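Local coordinates for protein thiamine pyrophosphokinase (Candida albicans, PDB 2G9Z) that catalyses, as a thiamine pyrophosphokinase, the transfer of a pyrophosphate group from ATP to thiamine, giving the cofactor thiamine diphosphate, at residues 165-170 against 203-208; 265-270 against 274-279. All blocks are in the same frame, centred on the assembly; numbering follows the deposited sequence.

Contact 1 (165-170 against 203-208)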
loop_
_atom_site.group_PDB
_atom_site.type_symbol
_atom_site.label_atom_id
_atom_site.label_comp_id
_atom_site.label_asym_id
_atom_site.label_seq_id
_atom_site.Cartn_x
_atom_site.Cartn_y
_atom_site.Cartn_z
ATOM N N LEU A 165 3.470 14.900 22.166
ATOM C CA LEU A 165 3.989 15.266 23.475
ATOM C C LEU A 165 4.865 16.511 23.396
ATOM O O LEU A 165 4.851 17.342 24.304
ATOM C CB LEU A 165 4.772 14.096 24.080
ATOM C CG LEU A 165 3.879 12.948 24.559
ATOM C CD1 LEU A 165 4.724 11.764 24.991
ATOM C CD2 LEU A 165 3.013 13.436 25.719
ATOM N N HIS A 166 5.622 16.647 22.312
ATOM C CA HIS A 166 6.485 17.811 22.135
ATOM C C HIS A 166 5.700 19.118 22.208
ATOM O O HIS A 166 6.094 20.045 22.905
ATOM C CB HIS A 166 7.202 17.762 20.785
ATOM C CG HIS A 166 7.815 19.070 20.384
ATOM N ND1 HIS A 166 9.067 19.466 20.797
ATOM C CD2 HIS A 166 7.324 20.090 19.638
ATOM C CE1 HIS A 166 9.324 20.672 20.323
ATOM N NE2 HIS A 166 8.283 21.073 19.617
ATOM N N TYR A 167 4.595 19.189 21.471
ATOM C CA TYR A 167 3.773 20.395 21.445
ATOM C C TYR A 167 3.008 20.627 22.738
ATOM O O TYR A 167 2.348 21.653 22.908
ATOM C CB TYR A 167 2.818 20.348 20.252
ATOM C CG TYR A 167 3.516 20.679 18.952
ATOM C CD1 TYR A 167 3.890 21.992 18.661
ATOM C CD2 TYR A 167 3.868 19.678 18.048
ATOM C CE1 TYR A 167 4.601 22.302 17.507
ATOM C CE2 TYR A 167 4.585 19.977 16.884
ATOM C CZ TYR A 167 4.950 21.293 16.624
ATOM O OH TYR A 167 5.683 21.604 15.503
ATOM N N GLN A 168 3.106 19.678 23.657
ATOM C CA GLN A 168 2.431 19.817 24.936
ATOM C C GLN A 168 3.416 20.184 26.039
ATOM O O GLN A 168 3.151 21.070 26.852
ATOM C CB GLN A 168 1.721 18.517 25.321
ATOM C CG GLN A 168 0.533 18.155 24.450
ATOM C CD GLN A 168 -0.515 19.248 24.414
ATOM O OE1 GLN A 168 -0.939 19.754 25.456
ATOM N NE2 GLN A 168 -0.946 19.613 23.212
ATOM N N LEU A 169 4.563 19.512 26.039
ATOM C CA LEU A 169 5.569 19.705 27.078
ATOM C C LEU A 169 6.871 20.429 26.741
ATOM O O LEU A 169 7.457 21.074 27.611
ATOM C CB LEU A 169 5.919 18.341 27.679
ATOM C CG LEU A 169 4.939 17.664 28.644
ATOM C CD1 LEU A 169 3.502 17.920 28.241
ATOM C CD2 LEU A 169 5.237 16.174 28.674
ATOM N N ASN A 170 7.335 20.339 25.501
ATOM C CA ASN A 170 8.608 20.964 25.168
ATOM C C ASN A 170 8.776 22.441 25.509
ATOM O O ASN A 170 9.810 22.830 26.049
ATOM C CB ASN A 170 8.953 20.751 23.696
ATOM C CG ASN A 170 10.356 21.210 23.370
ATOM O OD1 ASN A 170 10.565 22.327 22.895
ATOM N ND2 ASN A 170 11.335 20.357 23.649
ATOM N N ILE A 203 -4.735 22.835 18.946
ATOM C CA ILE A 203 -3.507 23.208 18.257
ATOM C C ILE A 203 -3.454 22.525 16.892
ATOM O O ILE A 203 -3.501 21.299 16.792
ATOM C CB ILE A 203 -2.251 22.836 19.082
ATOM C CG1 ILE A 203 -0.993 23.264 18.319
ATOM C CG2 ILE A 203 -2.238 21.343 19.382
ATOM C CD1 ILE A 203 0.294 23.048 19.081
ATOM N N ASP A 204 -3.376 23.336 15.843
ATOM C CA ASP A 204 -3.331 22.832 14.477
ATOM C C ASP A 204 -1.931 22.390 14.086
ATOM O O ASP A 204 -0.998 23.190 14.057
ATOM C CB ASP A 204 -3.819 23.908 13.508
ATOM C CG ASP A 204 -5.243 24.334 13.789
ATOM O OD1 ASP A 204 -6.144 23.470 13.728
ATOM O OD2 ASP A 204 -5.462 25.530 14.072
ATOM N N ILE A 205 -1.800 21.106 13.778
ATOM C CA ILE A 205 -0.519 20.534 13.396
ATOM C C ILE A 205 -0.615 19.859 12.032
ATOM O O ILE A 205 -1.593 19.177 11.731
ATOM C CB ILE A 205 -0.062 19.465 14.423
ATOM C CG1 ILE A 205 -0.071 20.051 15.837
ATOM C CG2 ILE A 205 1.324 18.951 14.064
ATOM C CD1 ILE A 205 0.871 21.205 16.028
ATOM N N THR A 206 0.406 20.066 11.211
ATOM C CA THR A 206 0.483 19.448 9.897
ATOM C C THR A 206 1.748 18.600 9.915
ATOM O O THR A 206 2.851 19.120 10.099
ATOM C CB THR A 206 0.592 20.497 8.766
ATOM O OG1 THR A 206 -0.619 21.262 8.701
ATOM C CG2 THR A 206 0.821 19.812 7.426
ATOM N N ILE A 207 1.584 17.292 9.755
ATOM C CA ILE A 207 2.718 16.382 9.762
ATOM C C ILE A 207 2.974 15.773 8.387
ATOM O O ILE A 207 2.146 15.033 7.859
ATOM C CB ILE A 207 2.506 15.211 10.741
ATOM C CG1 ILE A 207 2.166 15.734 12.136
ATOM C CG2 ILE A 207 3.779 14.359 10.800
ATOM C CD1 ILE A 207 1.824 14.625 13.125
ATOM N N TYR A 208 4.128 16.099 7.818
ATOM C CA TYR A 208 4.535 15.564 6.527
ATOM C C TYR A 208 5.329 14.308 6.850
ATOM O O TYR A 208 6.327 14.369 7.572
ATOM C CB TYR A 208 5.402 16.587 5.792
ATOM C CG TYR A 208 4.626 17.813 5.361
ATOM C CD1 TYR A 208 3.730 17.752 4.295
ATOM C CD2 TYR A 208 4.756 19.021 6.042
ATOM C CE1 TYR A 208 2.979 18.865 3.917
ATOM C CE2 TYR A 208 4.008 20.141 5.674
ATOM C CZ TYR A 208 3.121 20.054 4.610
ATOM O OH TYR A 208 2.376 21.154 4.245
#
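Y167 near the end of helix 155-170 meets I203 in the loop before strand 205-210 and I205 at its first position through apolar contacts, above all a CH-pi interaction. The methyl CD1 of I205 sits almost squarely over one face of the Y167 ring, 3.8 Å from its centroid and 5° off the normal. H166 places its CD2 over the centre of the opposite face, so the phenol lies between the imidazole of H166 and the methyl of I205. I203 approaches obliquely: its CD1 lies 3.8 Å from CD1 of Y167 and also touches CB. This reach comes from an extended chain, with CG1 of I203 anti to the backbone N (chi1 -179°) and CD1 continuing straight on. Q168 adds a looser contact, NE2 to CG2 of I203 at 4.4 Å.

The polar ends bond elsewhere: OH of Y167 to OE1 of E85, and OE1 of Q168 to the backbone N of V200. The contact packs a helix of the alpha/beta catalytic domain against the parallel part of the mixed sheet. V65 of strand 64-68 touches both Y167 and I205, H63 meets the tyrosine edge-to-face, and helix 185-195 packs on Q168 through W190.

Contact 2 (265-270 against 274-279)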
loop_
_atom_site.group_PDB
_atom_site.type_symbol
_atom_site.label_atom_id
_atom_site.label_comp_id
_atom_site.label_asym_id
_atom_site.label_seq_id
_atom_site.Cartn_x
_atom_site.Cartn_y
_atom_site.Cartn_z
ATOM N N MET A 265 1.746 22.898 -10.555
ATOM C CA MET A 265 2.509 22.867 -9.315
ATOM C C MET A 265 2.984 21.459 -8.967
ATOM O O MET A 265 4.098 21.282 -8.474
ATOM C CB MET A 265 1.660 23.385 -8.160
ATOM C CG MET A 265 1.054 24.743 -8.378
ATOM S SD MET A 265 -0.158 25.034 -7.092
ATOM C CE MET A 265 0.852 25.815 -5.862
ATOM N N PHE A 266 2.141 20.458 -9.215
ATOM C CA PHE A 266 2.498 19.077 -8.884
ATOM C C PHE A 266 2.456 18.102 -10.048
ATOM O O PHE A 266 2.765 16.917 -9.886
ATOM C CB PHE A 266 1.592 18.548 -7.763
ATOM C CG PHE A 266 0.121 18.602 -8.087
ATOM C CD1 PHE A 266 -0.599 19.782 -7.922
ATOM C CD2 PHE A 266 -0.541 17.474 -8.561
ATOM C CE1 PHE A 266 -1.962 19.841 -8.221
ATOM C CE2 PHE A 266 -1.903 17.519 -8.865
ATOM C CZ PHE A 266 -2.615 18.708 -8.693
ATOM N N HIS A 267 2.071 18.591 -11.220
ATOM C CA HIS A 267 1.993 17.737 -12.394
ATOM C C HIS A 267 2.780 18.340 -13.547
ATOM O O HIS A 267 2.245 19.121 -14.333
ATOM C CB HIS A 267 0.533 17.537 -12.806
ATOM C CG HIS A 267 0.353 16.563 -13.929
ATOM N ND1 HIS A 267 0.756 15.249 -13.846
ATOM C CD2 HIS A 267 -0.190 16.713 -15.160
ATOM C CE1 HIS A 267 0.472 14.630 -14.978
ATOM N NE2 HIS A 267 -0.103 15.496 -15.793
ATOM N N LYS A 268 4.058 17.977 -13.624
ATOM C CA LYS A 268 4.954 18.454 -14.670
ATOM C C LYS A 268 4.185 18.503 -15.981
ATOM O O LYS A 268 3.604 17.502 -16.399
ATOM C CB LYS A 268 6.149 17.508 -14.789
ATOM C CG LYS A 268 7.219 17.942 -15.771
ATOM C CD LYS A 268 8.469 17.094 -15.594
ATOM C CE LYS A 268 9.042 17.263 -14.191
ATOM N NZ LYS A 268 10.197 16.361 -13.916
ATOM N N ASP A 269 4.178 19.671 -16.617
ATOM C CA ASP A 269 3.454 19.858 -17.866
ATOM C C ASP A 269 3.378 18.595 -18.708
ATOM O O ASP A 269 4.400 17.997 -19.052
ATOM C CB ASP A 269 4.076 20.976 -18.696
ATOM C CG ASP A 269 3.321 21.213 -19.984
ATOM O OD1 ASP A 269 2.089 21.383 -19.911
ATOM O OD2 ASP A 269 3.947 21.222 -21.064
ATOM N N ASN A 270 2.153 18.203 -19.043
ATOM C CA ASN A 270 1.942 17.007 -19.834
ATOM C C ASN A 270 2.189 17.162 -21.318
ATOM O O ASN A 270 3.203 17.712 -21.746
ATOM N N PRO A 274 -2.883 15.276 -19.869
ATOM C CA PRO A 274 -3.500 16.559 -19.533
ATOM C C PRO A 274 -4.035 16.654 -18.108
ATOM O O PRO A 274 -4.492 17.717 -17.684
ATOM C CB PRO A 274 -4.610 16.677 -20.571
ATOM C CG PRO A 274 -5.052 15.257 -20.724
ATOM C CD PRO A 274 -3.732 14.516 -20.805
ATOM N N THR A 275 -3.975 15.557 -17.359
ATOM C CA THR A 275 -4.500 15.584 -15.999
ATOM C C THR A 275 -3.747 14.723 -14.994
ATOM O O THR A 275 -3.304 13.622 -15.315
ATOM C CB THR A 275 -5.970 15.129 -15.969
ATOM O OG1 THR A 275 -6.073 13.825 -16.554
ATOM C CG2 THR A 275 -6.853 16.098 -16.736
ATOM N N PRO A 276 -3.600 15.225 -13.755
ATOM C CA PRO A 276 -2.908 14.498 -12.688
ATOM C C PRO A 276 -3.776 13.308 -12.277
ATOM O O PRO A 276 -5.004 13.403 -12.273
ATOM C CB PRO A 276 -2.811 15.529 -11.565
ATOM C CG PRO A 276 -2.842 16.843 -12.293
ATOM C CD PRO A 276 -3.894 16.605 -13.336
ATOM N N THR A 277 -3.140 12.199 -11.926
ATOM C CA THR A 277 -3.863 11.007 -11.507
ATOM C C THR A 277 -4.165 11.036 -10.008
ATOM O O THR A 277 -3.390 11.577 -9.224
ATOM C CB THR A 277 -3.042 9.745 -11.821
ATOM O OG1 THR A 277 -2.935 9.598 -13.239
ATOM C CG2 THR A 277 -3.699 8.510 -11.227
ATOM N N CYS A 278 -5.293 10.453 -9.615
ATOM C CA CYS A 278 -5.663 10.405 -8.204
ATOM C C CYS A 278 -6.558 9.205 -7.924
ATOM O O CYS A 278 -7.022 8.527 -8.843
ATOM C CB CYS A 278 -6.381 11.692 -7.780
ATOM S SG CYS A 278 -7.979 11.944 -8.580
ATOM N N GLY A 279 -6.788 8.944 -6.644
ATOM C CA GLY A 279 -7.625 7.825 -6.265
ATOM C C GLY A 279 -8.312 8.082 -4.948
ATOM O O GLY A 279 -7.841 8.877 -4.146
#
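P276 packs against F266 and H267 where the chain turns back from a loop into strand 277-281, within the beta-sandwich of the vitamin B1 binding domain. The pyrrolidine ring is the shared surface. Its CB lies 3.5 Å from CE2 of F266, and the two side chains cross at about a right angle. Its CG reaches the other neighbour, 3.5 Å from CB of H267 and 3.6 Å from CG of the same imidazole.

The backbone of the second segment lies over one face of that imidazole. CA of P276 makes a CH-pi contact, 4.0 Å from the ring centroid and 11° off the normal, while the carbonyl carbon of T275 is offset toward the rim. CG of H267 anti to the backbone N (chi1 -174°) carries the ring out beside the T275-P276 peptide, and chi2 of 60° turns a face to it.

In the next shell, F266 is held among aromatic groups: its ring stacks with F50 and meets Y260 edge-to-face, and I335 of strand 331-336 packs on it. The backbones of F266 and K268 both hydrogen-bond to D338. On the strand side, the backbones of P276, T277 and C278 hydrogen-bond to I317, E336 and N315, so the segment is fixed between strands 331-336 and 315-316. OG1 of T277 bonds to NH1 of R316, a residue of the ligand pocket, and T277 also packs on R216 of the second subunit. The side chain of T275 is about 9 Å from the bound thiamine diphosphate analogue. NE2 of H267 hydrogen-bonds to the carbonyl O of S273, just before the second segment, and lies 3.7 Å from O of T275.

In the fold
Contact 1 precedes contact 2 in the chain; they flank its centre, about 32 Å apart between centres and about 11 Å between nearest atoms. Contact 1 belongs to the catalytic domain and contact 2 to the vitamin B1 binding domain. Yet both reach the same mixed sheet: strand 205-210 lies in its parallel part, strand 277-281 in its antiparallel part, with strands 237-242, 246-251 and 331-336 between them. Counted as one sheet, it joins the two domains. The ligand pocket near contact 2 lies close to the subunit interface, consistent with an active site built between two subunits.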